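BREX protein BrxA (Magnetospirillum magneticum, PDB 3BHW) probably forms part of a type 1 BREX system, which protects the bacterium against double-stranded DNA phage by blocking replication of the phage genome. Local coordinates at residues A[14-19]-A[154-159]; A[64-69]-A[95-100]; A[83-88]-A[178-183]. All blocks are in the same frame, centred on the assembly; numbering follows the deposited sequence. Where two conformers were deposited one is given.

Contact 1: A[14-19]-A[154-159]; sequences GGSLKL and VYRILV
The loop that leads into helix 19-31 lies against one side of helix 145-161, where Ser16 and Leu17 meet Arg156 and Ile157. Ser16 is the residue nearest the helix. Its CA packs on Ile157 CG1 at 3.8 Å. Its hydroxyl sits between its own backbone N and carbonyl carbon (chi1 56°) and lies at the edge of the Arg156 guanidinium, near the plane of that group. The gap from Ser16 OG to Arg156 NE is 3.0 Å. The Arg156 chain leaves the helix toward the loop and bends at chi3 (69°), which brings the guanidinium alongside Ser16. A water lies between the two segments on this side. It accepts from Ser16 N at 2.9 Å, so the N-H of Ser16 has the water as its partner. Its approach to Arg156 NH1 is too short to be trusted in detail. Leu17 adds the apolar part. Its side chain crosses that of Ile157 at about a right angle, with Leu17 CD2 4.0 Å from Ile157 CG1. Beyond the segments, Glu160 of the same helix accepts from the backbone N atoms of Leu17 and Lys18, one carboxylate oxygen for each. Leu17 also touches Ile87 and Ala94 of helix 83-97. This is loop-on-helix packing in an all-helical fold, with an N-terminal loop fixed just before its first helix, where Lys18 takes the N-cap position.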
# COMPACT_ATOMS: atom_id res chain seq x y z
N GLY A 14 -6.91 5.68 -5.12
CA GLY A 14 -6.58 5.81 -6.54
C GLY A 14 -6.11 4.53 -7.21
O GLY A 14 -6.18 4.39 -8.46
N GLY A 15 -5.64 3.57 -6.41
CA GLY A 15 -5.26 2.27 -6.95
C GLY A 15 -4.62 1.33 -5.94
O GLY A 15 -4.08 1.77 -4.90
N SER A 16 -4.72 0.04 -6.25
CA SER A 16 -4.19 -1.00 -5.36
C SER A 16 -2.70 -1.14 -5.65
O SER A 16 -2.13 -0.22 -6.25
CB SER A 16 -4.94 -2.33 -5.53
OG SER A 16 -4.89 -2.74 -6.88
N LEU A 17 -2.08 -2.27 -5.26
CA LEU A 17 -0.62 -2.29 -5.31
C LEU A 17 -0.05 -2.29 -6.74
O LEU A 17 0.92 -1.60 -7.02
CB LEU A 17 -0.07 -3.44 -4.49
CG LEU A 17 -0.55 -3.38 -3.04
CD1 LEU A 17 0.05 -4.58 -2.29
CD2 LEU A 17 -0.20 -2.10 -2.33
N LYS A 18 -0.68 -3.05 -7.62
CA LYS A 18 -0.33 -3.12 -9.02
C LYS A 18 1.15 -3.33 -9.23
O LYS A 18 1.88 -2.45 -9.68
CB LYS A 18 -0.78 -1.84 -9.70
CG LYS A 18 -2.30 -1.73 -9.81
CD LYS A 18 -2.66 -0.62 -10.74
CE LYS A 18 -4.13 -0.61 -10.98
NZ LYS A 18 -4.51 -1.60 -12.00
N LEU A 19 1.59 -4.54 -8.92
CA LEU A 19 3.03 -4.84 -8.97
C LEU A 19 3.70 -4.61 -10.32
O LEU A 19 4.78 -3.95 -10.38
CB LEU A 19 3.31 -6.25 -8.47
CG LEU A 19 4.80 -6.56 -8.54
CD1 LEU A 19 5.62 -5.63 -7.67
CD2 LEU A 19 5.01 -8.00 -8.15
N VAL A 154 -8.93 -0.82 -0.78
CA VAL A 154 -8.33 -1.37 0.43
C VAL A 154 -8.46 -2.89 0.48
O VAL A 154 -7.49 -3.61 0.81
CB VAL A 154 -8.90 -0.68 1.66
CG1 VAL A 154 -8.49 -1.42 2.91
CG2 VAL A 154 -8.35 0.73 1.72
N TYR A 155 -9.64 -3.43 0.19
CA TYR A 155 -9.76 -4.89 0.24
C TYR A 155 -8.98 -5.58 -0.86
O TYR A 155 -8.46 -6.69 -0.65
CB TYR A 155 -11.23 -5.29 0.20
CG TYR A 155 -11.91 -5.18 1.56
CD1 TYR A 155 -12.42 -3.96 2.07
CD2 TYR A 155 -12.05 -6.32 2.35
CE1 TYR A 155 -13.04 -3.92 3.34
CE2 TYR A 155 -12.64 -6.28 3.61
CZ TYR A 155 -13.14 -5.08 4.10
OH TYR A 155 -13.72 -5.12 5.35
N ARG A 156 -8.85 -4.94 -2.03
CA ARG A 156 -8.05 -5.51 -3.11
C ARG A 156 -6.56 -5.61 -2.67
O ARG A 156 -5.87 -6.64 -2.90
CB ARG A 156 -8.16 -4.65 -4.38
CG ARG A 156 -7.58 -5.24 -5.59
CD ARG A 156 -8.22 -4.66 -6.87
NE ARG A 156 -7.86 -3.26 -7.08
CZ ARG A 156 -8.67 -2.22 -6.87
NH1 ARG A 156 -8.21 -1.01 -7.09
NH2 ARG A 156 -9.91 -2.38 -6.42
N ILE A 157 -6.05 -4.56 -2.01
CA ILE A 157 -4.69 -4.58 -1.47
C ILE A 157 -4.51 -5.77 -0.54
O ILE A 157 -3.49 -6.46 -0.60
CB ILE A 157 -4.40 -3.27 -0.71
CG1 ILE A 157 -4.10 -2.17 -1.70
CG2 ILE A 157 -3.12 -3.41 0.08
CD1 ILE A 157 -4.12 -0.79 -1.11
N LEU A 158 -5.50 -6.00 0.30
CA LEU A 158 -5.41 -7.07 1.28
C LEU A 158 -5.49 -8.42 0.60
O LEU A 158 -4.85 -9.37 1.06
CB LEU A 158 -6.49 -6.88 2.33
CG LEU A 158 -6.35 -5.63 3.23
CD1 LEU A 158 -7.44 -5.72 4.25
CD2 LEU A 158 -4.98 -5.48 3.93
N VAL A 159 -6.24 -8.52 -0.49
CA VAL A 159 -6.27 -9.75 -1.28
C VAL A 159 -4.88 -9.95 -1.95
O VAL A 159 -4.31 -11.06 -1.93
CB VAL A 159 -7.39 -9.71 -2.35
CG1 VAL A 159 -7.13 -10.72 -3.48
CG2 VAL A 159 -8.79 -9.96 -1.71
O HOH W 1 -6.29 -0.60 -8.56

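Contact 2: A[64-69]-A[95-100]; sequences RNRLET and IKHSTL
His97 CG stands trans to the backbone N (chi1 174°), and Arg66 sets its CG opposite its carbonyl carbon (chi1 -76°); together these torsions bring the CG methylene of Arg66 over one face of the imidazole. This is a CH-pi contact, with Arg66 CG 4.2 Å from the centroid of the His97 ring and 27° off the ring normal. The guanidinium stays on that side of the ring, displaced toward ND1, its plane nearly perpendicular to the imidazole. A water in the guanidinium plane accepts from Arg66 NE at 2.7 Å and also bonds to His97 ND1. The far end of Arg66 is held by Gly15 O. Thr69 touches both Lys96 and His97. Its CG2 packs on His97 CB at 4.1 Å. Its hydroxyl donates to Arg66 O at 2.8 Å, and that oxygen also takes Thr69 N. The extended Lys96 chain runs past Thr69 in the opposite direction, and Lys96 NZ donates to Thr69 O at 2.7 Å. The same ammonium forms a salt bridge with Glu190. The contact thus joins the end of helix 57-67 to the end of helix 83-97, with helix 191-197 touching Lys96 through Val193.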
# COMPACT_ATOMS: atom_id res chain seq x y z
N ARG A 64 4.13 6.08 -7.79
CA ARG A 64 5.44 6.71 -7.59
C ARG A 64 5.55 7.37 -6.21
O ARG A 64 6.56 7.21 -5.51
CB ARG A 64 5.72 7.77 -8.66
CG ARG A 64 7.13 8.39 -8.51
CD ARG A 64 7.25 9.74 -9.28
NE ARG A 64 8.55 10.35 -9.03
CZ ARG A 64 9.00 11.44 -9.65
NH1 ARG A 64 8.23 12.06 -10.53
NH2 ARG A 64 10.21 11.94 -9.36
N ASN A 65 4.54 8.14 -5.84
CA ASN A 65 4.52 8.78 -4.52
C ASN A 65 4.68 7.72 -3.44
O ASN A 65 5.42 7.91 -2.45
CB ASN A 65 3.25 9.60 -4.31
CG ASN A 65 3.26 10.88 -5.11
OD1 ASN A 65 2.20 11.46 -5.37
ND2 ASN A 65 4.43 11.30 -5.52
N ARG A 66 3.91 6.64 -3.57
CA ARG A 66 4.16 5.48 -2.67
C ARG A 66 5.65 5.03 -2.55
O ARG A 66 6.22 5.04 -1.46
CB ARG A 66 3.32 4.30 -3.06
CG ARG A 66 1.86 4.42 -2.64
CD ARG A 66 1.09 3.19 -3.08
NE ARG A 66 -0.31 3.19 -2.64
CZ ARG A 66 -1.33 2.63 -3.28
NH1 ARG A 66 -1.16 1.98 -4.44
NH2 ARG A 66 -2.54 2.70 -2.75
N LEU A 67 6.27 4.70 -3.69
CA LEU A 67 7.66 4.23 -3.67
C LEU A 67 8.63 5.29 -3.17
O LEU A 67 9.62 4.94 -2.52
CB LEU A 67 8.13 3.66 -5.01
CG LEU A 67 7.40 2.42 -5.50
CD1 LEU A 67 7.73 2.27 -6.98
CD2 LEU A 67 7.88 1.16 -4.77
N GLU A 68 8.33 6.57 -3.39
CA GLU A 68 9.28 7.62 -3.00
C GLU A 68 9.25 7.94 -1.50
O GLU A 68 10.04 8.74 -1.02
CB GLU A 68 9.10 8.88 -3.83
CG GLU A 68 7.88 9.67 -3.51
CD GLU A 68 8.00 11.10 -4.00
OE1 GLU A 68 8.86 11.34 -4.88
OE2 GLU A 68 7.26 11.96 -3.48
N THR A 69 8.35 7.28 -0.76
CA THR A 69 8.48 7.30 0.71
C THR A 69 9.64 6.41 1.18
O THR A 69 10.04 6.52 2.35
CB THR A 69 7.16 6.86 1.46
OG1 THR A 69 6.87 5.50 1.20
CG2 THR A 69 5.93 7.68 1.11
N ILE A 95 1.63 1.40 2.90
CA ILE A 95 1.41 1.72 4.32
C ILE A 95 2.06 3.03 4.74
O ILE A 95 1.39 3.93 5.31
CB ILE A 95 1.83 0.58 5.24
CG1 ILE A 95 0.89 -0.60 4.97
CG2 ILE A 95 1.75 1.02 6.73
CD1 ILE A 95 1.45 -1.93 5.44
N LYS A 96 3.35 3.17 4.46
CA LYS A 96 4.04 4.43 4.76
C LYS A 96 3.33 5.68 4.20
O LYS A 96 3.27 6.71 4.86
CB LYS A 96 5.49 4.37 4.31
CG LYS A 96 6.28 5.52 4.94
CD LYS A 96 7.74 5.27 4.89
CE LYS A 96 8.51 6.53 5.29
NZ LYS A 96 9.97 6.45 5.01
N HIS A 97 2.81 5.57 2.97
CA HIS A 97 2.17 6.68 2.26
C HIS A 97 0.77 6.96 2.81
O HIS A 97 0.23 8.08 2.69
CB HIS A 97 2.12 6.30 0.76
CG HIS A 97 1.37 7.27 -0.08
ND1 HIS A 97 0.03 7.10 -0.36
CD2 HIS A 97 1.78 8.36 -0.77
CE1 HIS A 97 -0.37 8.10 -1.14
NE2 HIS A 97 0.67 8.88 -1.39
N SER A 98 0.14 5.95 3.40
CA SER A 98 -1.27 6.07 3.83
C SER A 98 -1.59 5.70 5.30
O SER A 98 -1.74 4.55 5.64
CB SER A 98 -2.19 5.30 2.90
OG SER A 98 -3.54 5.26 3.40
N THR A 99 -1.75 6.71 6.16
CA THR A 99 -2.21 6.48 7.53
C THR A 99 -3.58 5.81 7.55
O THR A 99 -3.89 5.08 8.47
CB THR A 99 -2.16 7.81 8.34
OG1 THR A 99 -0.81 8.33 8.25
CG2 THR A 99 -2.52 7.59 9.80
N LEU A 100 -4.43 6.08 6.55
CA LEU A 100 -5.73 5.46 6.51
C LEU A 100 -5.61 3.92 6.39
O LEU A 100 -6.32 3.17 7.10
CB LEU A 100 -6.59 6.04 5.37
CG LEU A 100 -7.99 5.46 5.24
CD1 LEU A 100 -8.89 6.07 6.27
CD2 LEU A 100 -8.46 5.74 3.79
O HOH W 2 -1.03 4.04 -0.18

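Contact 3: A[83-88]-A[178-183]; sequences TQVAIQ and SGEVMS
Gln88 OE1 accepts from the backbone N of Ser178 at 2.7 Å, and this bond is nearly straight, with an N-H...O angle of 172°. The donor is tilted 19° from the plane of the amide carbonyl. Ser178 OG also donates to Gln88 OE1, but weakly, at 3.4 Å. One amide oxygen therefore receives two donors from the same residue. The Gln88 side chain reaches Ser178 because it is extended beyond CG. Its NE2 makes two weak bonds, one to Gln84 OE1 a turn earlier in the same helix and one to Arg176 O, just before the second segment. These give the amide some further hold on its orientation. Ser178 is the N-cap of helix 179-187. Its OG accepts from Val181 N at 3.3 Å, so the hydroxyl serves the helix start and the Gln88 contact together. Gln88 meets the backbone N of the capping residue itself, ahead of the first helical residue.

Apolar contacts flank this polar centre. Val85 places CG2 against Ser178 CB at 4.0 Å. Its other methyl, CG1, lies 4.2 Å from Val181 CG2. That methyl of Val181 also packs on helix 83-97, 3.7 Å from Val85 O, and reaches Gln88 CB. At the outer margin the extended Glu180 chain crosses Val85 at about a right angle. Helices 83-97 and 179-187 run in broadly the same direction here. Their short segments cross at -28°, with axes 9.5 Å apart. Met77 of helix 72-80 touches Val85, Glu180 and Val181, while Leu19 of helix 19-31 packs on Ala86 and Ile87 of helix 83-97.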
# COMPACT_ATOMS: atom_id res chain seq x y z
N THR A 83 8.00 -12.30 -6.86
CA THR A 83 6.64 -11.84 -6.79
C THR A 83 6.21 -11.48 -5.35
O THR A 83 5.70 -10.38 -5.11
CB THR A 83 5.72 -12.88 -7.46
OG1 THR A 83 6.05 -12.95 -8.85
CG2 THR A 83 4.28 -12.43 -7.36
N GLN A 84 6.43 -12.37 -4.40
CA GLN A 84 6.02 -12.11 -3.01
C GLN A 84 6.91 -11.03 -2.37
O GLN A 84 6.42 -10.13 -1.67
CB GLN A 84 6.01 -13.41 -2.20
CG GLN A 84 5.61 -13.26 -0.72
CD GLN A 84 4.09 -13.30 -0.50
OE1 GLN A 84 3.44 -12.25 -0.37
NE2 GLN A 84 3.53 -14.51 -0.45
N VAL A 85 8.22 -11.08 -2.62
CA VAL A 85 9.09 -10.09 -2.02
C VAL A 85 8.71 -8.69 -2.55
O VAL A 85 8.53 -7.75 -1.77
CB VAL A 85 10.61 -10.42 -2.22
CG1 VAL A 85 11.47 -9.32 -1.70
CG2 VAL A 85 10.98 -11.72 -1.50
N ALA A 86 8.59 -8.57 -3.87
CA ALA A 86 8.28 -7.28 -4.50
C ALA A 86 6.91 -6.75 -4.06
O ALA A 86 6.77 -5.56 -3.74
CB ALA A 86 8.39 -7.39 -6.06
N ILE A 87 5.90 -7.62 -4.02
CA ILE A 87 4.57 -7.12 -3.64
C ILE A 87 4.55 -6.62 -2.19
O ILE A 87 3.94 -5.60 -1.90
CB ILE A 87 3.46 -8.16 -3.87
CG1 ILE A 87 2.09 -7.50 -3.84
CG2 ILE A 87 3.60 -9.30 -2.89
CD1 ILE A 87 1.48 -7.32 -5.20
N GLN A 88 5.28 -7.29 -1.32
CA GLN A 88 5.34 -6.90 0.07
C GLN A 88 6.07 -5.57 0.27
O GLN A 88 5.77 -4.82 1.19
CB GLN A 88 6.01 -8.02 0.87
CG GLN A 88 5.05 -9.21 1.06
CD GLN A 88 5.66 -10.39 1.81
OE1 GLN A 88 6.82 -10.34 2.21
NE2 GLN A 88 4.87 -11.43 2.02
N SER A 178 8.44 -11.19 4.17
CA SER A 178 9.75 -11.66 3.85
C SER A 178 10.80 -10.96 4.71
O SER A 178 10.71 -9.76 5.02
CB SER A 178 10.06 -11.46 2.37
OG SER A 178 10.23 -10.11 2.09
N GLY A 179 11.80 -11.74 5.09
CA GLY A 179 12.89 -11.28 5.91
C GLY A 179 13.63 -10.15 5.22
O GLY A 179 14.12 -9.26 5.89
N GLU A 180 13.69 -10.17 3.89
CA GLU A 180 14.34 -9.11 3.12
C GLU A 180 13.59 -7.78 3.29
O GLU A 180 14.18 -6.73 3.46
CB GLU A 180 14.30 -9.47 1.66
CG GLU A 180 15.43 -8.95 0.83
CD GLU A 180 15.50 -9.70 -0.46
OE1 GLU A 180 15.42 -10.95 -0.42
OE2 GLU A 180 15.61 -9.05 -1.52
N VAL A 181 12.27 -7.83 3.28
CA VAL A 181 11.53 -6.60 3.44
C VAL A 181 11.66 -6.10 4.87
O VAL A 181 11.91 -4.90 5.10
CB VAL A 181 10.07 -6.86 3.06
CG1 VAL A 181 9.18 -5.72 3.62
CG2 VAL A 181 10.00 -7.01 1.50
N MET A 182 11.51 -7.02 5.82
CA MET A 182 11.59 -6.64 7.24
C MET A 182 12.96 -6.04 7.62
O MET A 182 13.01 -5.13 8.45
CB MET A 182 11.20 -7.79 8.19
CG MET A 182 9.76 -8.30 8.10
SD MET A 182 8.43 -7.02 8.33
CE MET A 182 9.06 -6.28 9.84
N SER A 183 14.03 -6.58 7.03
CA SER A 183 15.39 -6.10 7.30
C SER A 183 15.50 -4.66 6.80
O SER A 183 16.05 -3.79 7.50
CB SER A 183 16.45 -7.06 6.70
OG SER A 183 17.80 -6.64 6.90

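In the fold
From the N terminus, the chain first passes through loop 14-19, whose partner comes only at 154-159; contact 1 thus closes a long, largely helical loop. Contact 2 closes a short one within it, bringing the end of helix 57-67 to the end of helix 83-97. Contact 3 starts at 83-88, between the two halves of contact 2, and ends at 178-183, beyond contact 1. It therefore crosses both. Contacts 1 and 2 meet at the guanidinium of Arg66, which reaches into loop 14-19. Contacts 1 and 3 meet through Leu17 and Leu19 on helix 83-97. That helix serves contacts 2 and 3, and through it the N-terminal loop, held on helix 145-161, is also tied to helix 179-187.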